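Local coordinates for protein choline kinase (Streptococcus pneumoniae, PDB 4R78) that probably transfers a phosphate group from ATP to choline, as a choline kinase with a protein kinase-like fold, at residues E152-Y166 with T269-Q281. Sequence-based numbering, arbitrary orientation.
Sequences EIKKYESLIEEQIPY and TIWSLWTVYKEEQ
Y156 is a knob in the hole formed by I270, L273, W274 and Y277, where helical segments 152-159 and 269-280 run nearly parallel, at 21°. Its CB packs on L273 CB at 3.8 Å. With CG anti to the carbonyl carbon (chi1 -75°), the ring runs on across helix 257-280: CG faces W274 N, CD1 and CE1 pass W274 CA, the latter at 3.6 Å, CE2 meets I270 CG2, and CZ touches W274 CB and CD1. Y156 OH ends 3.2 Å from W274 CD1. A tyrosine suits this place because one ring face lies along the backbone near W274 N while OH reaches the indole edge. L159 CB sits over the Y277 ring in a CH-pi contact, and the Y277 hydroxyl bonds to G70 O.

Past helix 149-159 a glutamate suits the place, since the two oxygens of E280 serve successive amides: OE1 accepts from E161 N through its syn lone pair (2.9 Å, 174°), and OE2 from E162 N at 3.0 Å. Farther along, Y166 stacks on Y293, and Y166 OH donates to S272 O (2.6 Å), with V276 CG2 against the ring. The apolar interface is thus closed by bonds to two amides past one helix and a carbonyl within the other; since E162 OE1 lies 2.7 Å from E280 OE2, one acid is probably protonated, and the pairing may depend on pH.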
loop_
_atom_site.group_PDB
_atom_site.type_symbol
_atom_site.label_atom_id
_atom_site.label_comp_id
_atom_site.label_asym_id
_atom_site.label_seq_id
_atom_site.Cartn_x
_atom_site.Cartn_y
_atom_site.Cartn_z
ATOM N N GLU A 152 2.315 -13.178 -6.641
ATOM C CA GLU A 152 2.595 -11.763 -6.876
ATOM C C GLU A 152 3.981 -11.562 -7.484
ATOM O O GLU A 152 4.144 -10.786 -8.427
ATOM C CB GLU A 152 2.450 -10.951 -5.585
ATOM C CG GLU A 152 2.379 -9.440 -5.799
ATOM C CD GLU A 152 0.970 -8.926 -6.067
ATOM O OE1 GLU A 152 0.770 -7.697 -5.976
ATOM O OE2 GLU A 152 0.062 -9.735 -6.352
ATOM N N ILE A 153 4.975 -12.269 -6.949
ATOM C CA ILE A 153 6.314 -12.272 -7.537
ATOM C C ILE A 153 6.255 -12.629 -9.026
ATOM O O ILE A 153 6.835 -11.934 -9.860
ATOM C CB ILE A 153 7.267 -13.232 -6.774
ATOM C CG1 ILE A 153 7.566 -12.675 -5.377
ATOM C CG2 ILE A 153 8.570 -13.457 -7.555
ATOM C CD1 ILE A 153 8.058 -13.713 -4.379
ATOM N N LYS A 154 5.531 -13.699 -9.355
ATOM C CA LYS A 154 5.417 -14.158 -10.743
ATOM C C LYS A 154 4.737 -13.137 -11.652
ATOM O O LYS A 154 5.088 -13.020 -12.824
ATOM C CB LYS A 154 4.695 -15.506 -10.818
ATOM C CG LYS A 154 5.459 -16.647 -10.171
ATOM C CD LYS A 154 4.730 -17.965 -10.342
ATOM C CE LYS A 154 5.473 -19.091 -9.644
ATOM N NZ LYS A 154 4.869 -20.417 -9.969
ATOM N N LYS A 155 3.772 -12.399 -11.106
ATOM C CA LYS A 155 3.083 -11.362 -11.874
ATOM C C LYS A 155 4.051 -10.272 -12.335
ATOM O O LYS A 155 4.041 -9.883 -13.502
ATOM C CB LYS A 155 1.927 -10.751 -11.080
ATOM C CG LYS A 155 0.743 -11.680 -10.887
ATOM C CD LYS A 155 -0.438 -10.927 -10.294
ATOM C CE LYS A 155 -1.706 -11.764 -10.327
ATOM N NZ LYS A 155 -2.827 -11.085 -9.611
ATOM N N TYR A 156 4.890 -9.793 -11.417
ATOM C CA TYR A 156 5.908 -8.798 -11.764
ATOM C C TYR A 156 6.939 -9.353 -12.744
ATOM O O TYR A 156 7.353 -8.660 -13.671
ATOM C CB TYR A 156 6.585 -8.226 -10.511
ATOM C CG TYR A 156 5.707 -7.252 -9.763
ATOM C CD1 TYR A 156 5.456 -5.977 -10.274
ATOM C CD2 TYR A 156 5.109 -7.603 -8.554
ATOM C CE1 TYR A 156 4.638 -5.077 -9.598
ATOM C CE2 TYR A 156 4.293 -6.708 -7.867
ATOM C CZ TYR A 156 4.062 -5.447 -8.397
ATOM O OH TYR A 156 3.248 -4.561 -7.727
ATOM N N GLU A 157 7.340 -10.607 -12.542
ATOM C CA GLU A 157 8.300 -11.253 -13.436
ATOM C C GLU A 157 7.791 -11.321 -14.871
ATOM O O GLU A 157 8.566 -11.169 -15.819
ATOM C CB GLU A 157 8.659 -12.651 -12.930
ATOM C CG GLU A 157 9.530 -12.636 -11.684
ATOM C CD GLU A 157 9.867 -14.021 -11.185
ATOM O OE1 GLU A 157 9.016 -14.929 -11.295
ATOM O OE2 GLU A 157 10.986 -14.198 -10.664
ATOM N N SER A 158 6.488 -11.536 -15.024
ATOM C CA SER A 158 5.859 -11.556 -16.340
ATOM C C SER A 158 5.858 -10.175 -16.999
ATOM O O SER A 158 6.095 -10.052 -18.202
ATOM C CB SER A 158 4.429 -12.092 -16.238
ATOM O OG SER A 158 3.818 -12.155 -17.520
ATOM N N LEU A 159 5.602 -9.142 -16.202
ATOM C CA LEU A 159 5.496 -7.776 -16.716
ATOM C C LEU A 159 6.844 -7.132 -17.037
ATOM O O LEU A 159 6.933 -6.294 -17.938
ATOM C CB LEU A 159 4.699 -6.897 -15.745
ATOM C CG LEU A 159 3.200 -7.208 -15.683
ATOM C CD1 LEU A 159 2.598 -6.745 -14.369
ATOM C CD2 LEU A 159 2.458 -6.601 -16.871
ATOM N N ILE A 160 7.881 -7.518 -16.295
ATOM C CA ILE A 160 9.227 -6.977 -16.497
ATOM C C ILE A 160 9.836 -7.502 -17.801
ATOM O O ILE A 160 9.896 -8.708 -18.026
ATOM C CB ILE A 160 10.153 -7.278 -15.286
ATOM C CG1 ILE A 160 9.673 -6.512 -14.044
ATOM C CG2 ILE A 160 11.608 -6.931 -15.605
ATOM C CD1 ILE A 160 10.211 -7.066 -12.728
ATOM N N GLU A 161 10.281 -6.581 -18.650
ATOM C CA GLU A 161 10.843 -6.914 -19.958
ATOM C C GLU A 161 12.319 -7.314 -19.875
ATOM O O GLU A 161 12.751 -8.269 -20.525
ATOM C CB GLU A 161 10.658 -5.727 -20.915
ATOM C CG GLU A 161 11.179 -5.931 -22.338
ATOM C CD GLU A 161 12.686 -5.743 -22.461
ATOM O OE1 GLU A 161 13.256 -4.896 -21.739
ATOM O OE2 GLU A 161 13.300 -6.449 -23.288
ATOM N N GLU A 162 13.081 -6.570 -19.079
ATOM C CA GLU A 162 14.533 -6.707 -19.024
ATOM C C GLU A 162 14.974 -7.954 -18.262
ATOM O O GLU A 162 14.220 -8.506 -17.458
ATOM C CB GLU A 162 15.153 -5.455 -18.387
ATOM C CG GLU A 162 14.982 -5.357 -16.865
ATOM C CD GLU A 162 15.253 -3.967 -16.330
ATOM O OE1 GLU A 162 14.415 -3.071 -16.555
ATOM O OE2 GLU A 162 16.293 -3.768 -15.671
ATOM N N GLN A 163 16.201 -8.395 -18.524
ATOM C CA GLN A 163 16.840 -9.384 -17.664
ATOM C C GLN A 163 16.865 -8.802 -16.251
ATOM O O GLN A 163 17.220 -7.637 -16.065
ATOM C CB GLN A 163 18.261 -9.676 -18.143
ATOM C CG GLN A 163 18.894 -10.912 -17.505
ATOM C CD GLN A 163 20.415 -10.924 -17.591
ATOM O OE1 GLN A 163 21.019 -10.209 -18.393
ATOM N NE2 GLN A 163 21.040 -11.744 -16.753
ATOM N N ILE A 164 16.463 -9.599 -15.263
ATOM C CA ILE A 164 16.375 -9.109 -13.883
ATOM C C ILE A 164 17.699 -8.442 -13.482
ATOM O O ILE A 164 18.760 -9.073 -13.569
ATOM C CB ILE A 164 15.964 -10.235 -12.888
ATOM C CG1 ILE A 164 14.540 -10.741 -13.186
ATOM C CG2 ILE A 164 16.080 -9.762 -11.436
ATOM C CD1 ILE A 164 13.430 -9.688 -13.055
ATOM N N PRO A 165 17.645 -7.157 -13.071
ATOM C CA PRO A 165 18.883 -6.399 -12.856
ATOM C C PRO A 165 19.566 -6.676 -11.517
ATOM O O PRO A 165 20.688 -6.211 -11.287
ATOM C CB PRO A 165 18.410 -4.942 -12.918
ATOM C CG PRO A 165 17.011 -4.998 -12.418
ATOM C CD PRO A 165 16.449 -6.305 -12.910
ATOM N N TYR A 166 18.895 -7.422 -10.644
ATOM C CA TYR A 166 19.405 -7.670 -9.300
ATOM C C TYR A 166 20.377 -8.840 -9.286
ATOM O O TYR A 166 20.218 -9.804 -10.034
ATOM C CB TYR A 166 18.253 -7.898 -8.316
ATOM C CG TYR A 166 17.299 -6.727 -8.207
ATOM C CD1 TYR A 166 17.778 -5.432 -8.015
ATOM C CD2 TYR A 166 15.921 -6.914 -8.302
ATOM C CE1 TYR A 166 16.920 -4.352 -7.920
ATOM C CE2 TYR A 166 15.046 -5.833 -8.203
ATOM C CZ TYR A 166 15.557 -4.554 -8.014
ATOM O OH TYR A 166 14.712 -3.469 -7.910
ATOM N N THR A 269 11.262 -8.330 -1.518
ATOM C CA THR A 269 11.354 -8.981 -2.822
ATOM C C THR A 269 10.324 -8.396 -3.787
ATOM O O THR A 269 10.677 -7.920 -4.871
ATOM C CB THR A 269 11.178 -10.511 -2.709
ATOM O OG1 THR A 269 12.156 -11.034 -1.799
ATOM C CG2 THR A 269 11.367 -11.166 -4.063
ATOM N N ILE A 270 9.064 -8.408 -3.369
ATOM C CA ILE A 270 7.970 -7.919 -4.202
ATOM C C ILE A 270 8.139 -6.452 -4.597
ATOM O O ILE A 270 8.043 -6.110 -5.779
ATOM C CB ILE A 270 6.596 -8.191 -3.540
ATOM C CG1 ILE A 270 6.298 -9.693 -3.596
ATOM C CG2 ILE A 270 5.477 -7.382 -4.217
ATOM C CD1 ILE A 270 5.241 -10.169 -2.631
ATOM N N TRP A 271 8.406 -5.586 -3.623
ATOM C CA TRP A 271 8.540 -4.159 -3.931
ATOM C C TRP A 271 9.813 -3.821 -4.722
ATOM O O TRP A 271 9.844 -2.825 -5.448
ATOM C CB TRP A 271 8.363 -3.285 -2.679
ATOM C CG TRP A 271 6.996 -3.432 -2.033
ATOM C CD1 TRP A 271 6.734 -3.839 -0.753
ATOM C CD2 TRP A 271 5.714 -3.188 -2.641
ATOM N NE1 TRP A 271 5.378 -3.859 -0.523
ATOM C CE2 TRP A 271 4.728 -3.463 -1.662
ATOM C CE3 TRP A 271 5.304 -2.761 -3.913
ATOM C CZ2 TRP A 271 3.357 -3.329 -1.915
ATOM C CZ3 TRP A 271 3.938 -2.623 -4.165
ATOM C CH2 TRP A 271 2.981 -2.909 -3.168
ATOM N N SER A 272 10.849 -4.655 -4.613
ATOM C CA SER A 272 12.020 -4.485 -5.478
ATOM C C SER A 272 11.663 -4.780 -6.941
ATOM O O SER A 272 12.173 -4.126 -7.848
ATOM C CB SER A 272 13.222 -5.322 -5.008
ATOM O OG SER A 272 13.116 -6.684 -5.389
ATOM N N LEU A 273 10.765 -5.740 -7.161
ATOM C CA LEU A 273 10.338 -6.088 -8.521
ATOM C C LEU A 273 9.376 -5.031 -9.068
ATOM O O LEU A 273 9.473 -4.628 -10.230
ATOM C CB LEU A 273 9.726 -7.493 -8.573
ATOM C CG LEU A 273 10.682 -8.662 -8.286
ATOM C CD1 LEU A 273 9.915 -9.959 -8.067
ATOM C CD2 LEU A 273 11.726 -8.843 -9.392
ATOM N N TRP A 274 8.472 -4.565 -8.210
ATOM C CA TRP A 274 7.631 -3.402 -8.500
ATOM C C TRP A 274 8.469 -2.216 -9.003
ATOM O O TRP A 274 8.088 -1.541 -9.964
ATOM C CB TRP A 274 6.846 -3.030 -7.238
ATOM C CG TRP A 274 6.014 -1.768 -7.305
ATOM C CD1 TRP A 274 4.701 -1.664 -7.680
ATOM C CD2 TRP A 274 6.437 -0.443 -6.957
ATOM N NE1 TRP A 274 4.285 -0.356 -7.590
ATOM C CE2 TRP A 274 5.327 0.415 -7.148
ATOM C CE3 TRP A 274 7.647 0.103 -6.500
ATOM C CZ2 TRP A 274 5.397 1.795 -6.911
ATOM C CZ3 TRP A 274 7.716 1.472 -6.259
ATOM C CH2 TRP A 274 6.594 2.302 -6.461
ATOM N N THR A 275 9.617 -1.985 -8.363
ATOM C CA THR A 275 10.510 -0.884 -8.727
ATOM C C THR A 275 10.999 -1.017 -10.165
ATOM O O THR A 275 10.937 -0.052 -10.937
ATOM C CB THR A 275 11.719 -0.794 -7.765
ATOM O OG1 THR A 275 11.244 -0.586 -6.432
ATOM C CG2 THR A 275 12.633 0.368 -8.147
ATOM N N VAL A 276 11.469 -2.211 -10.522
ATOM C CA VAL A 276 11.957 -2.463 -11.882
ATOM C C VAL A 276 10.871 -2.150 -12.909
ATOM O O VAL A 276 11.127 -1.450 -13.896
ATOM C CB VAL A 276 12.470 -3.909 -12.054
ATOM C CG1 VAL A 276 12.976 -4.141 -13.476
ATOM C CG2 VAL A 276 13.580 -4.183 -11.064
ATOM N N TYR A 277 9.660 -2.645 -12.660
ATOM C CA TYR A 277 8.545 -2.426 -13.574
ATOM C C TYR A 277 8.192 -0.941 -13.708
ATOM O O TYR A 277 7.978 -0.444 -14.824
ATOM C CB TYR A 277 7.331 -3.242 -13.128
ATOM C CG TYR A 277 6.129 -3.123 -14.037
ATOM C CD1 TYR A 277 6.251 -3.278 -15.420
ATOM C CD2 TYR A 277 4.866 -2.873 -13.512
ATOM C CE1 TYR A 277 5.139 -3.174 -16.256
ATOM C CE2 TYR A 277 3.750 -2.763 -14.338
ATOM C CZ TYR A 277 3.895 -2.918 -15.705
ATOM O OH TYR A 277 2.792 -2.812 -16.525
ATOM N N LYS A 278 8.135 -0.234 -12.582
ATOM C CA LYS A 278 7.845 1.198 -12.610
ATOM C C LYS A 278 8.904 1.983 -13.375
ATOM O O LYS A 278 8.585 2.941 -14.093
ATOM C CB LYS A 278 7.671 1.751 -11.191
ATOM C CG LYS A 278 6.341 1.378 -10.537
ATOM C CD LYS A 278 5.190 2.155 -11.172
ATOM C CE LYS A 278 3.898 2.010 -10.395
ATOM N NZ LYS A 278 2.819 2.807 -11.053
ATOM N N GLU A 279 10.163 1.577 -13.235
ATOM C CA GLU A 279 11.239 2.259 -13.944
ATOM C C GLU A 279 11.201 1.986 -15.446
ATOM O O GLU A 279 11.540 2.864 -16.240
ATOM C CB GLU A 279 12.602 1.936 -13.329
ATOM C CG GLU A 279 12.765 2.518 -11.925
ATOM C CD GLU A 279 14.182 2.425 -11.401
ATOM O OE1 GLU A 279 14.870 1.428 -11.698
ATOM O OE2 GLU A 279 14.614 3.351 -10.684
ATOM N N GLU A 280 10.762 0.788 -15.835
ATOM C CA GLU A 280 10.582 0.465 -17.258
ATOM C C GLU A 280 9.539 1.361 -17.925
ATOM O O GLU A 280 9.580 1.574 -19.137
ATOM C CB GLU A 280 10.230 -1.014 -17.447
ATOM C CG GLU A 280 11.395 -1.934 -17.158
ATOM C CD GLU A 280 11.214 -3.359 -17.659
ATOM O OE1 GLU A 280 10.099 -3.753 -18.060
ATOM O OE2 GLU A 280 12.219 -4.096 -17.642
ATOM N N GLN A 281 8.614 1.888 -17.125
ATOM C CA GLN A 281 7.593 2.808 -17.628
ATOM C C GLN A 281 8.044 4.271 -17.599
ATOM O O GLN A 281 7.277 5.165 -17.967
ATOM C CB GLN A 281 6.278 2.620 -16.873
ATOM C CG GLN A 281 5.695 1.223 -17.015
ATOM C CD GLN A 281 4.600 0.958 -16.019
ATOM O OE1 GLN A 281 4.810 0.270 -15.019
ATOM N NE2 GLN A 281 3.422 1.509 -16.276
#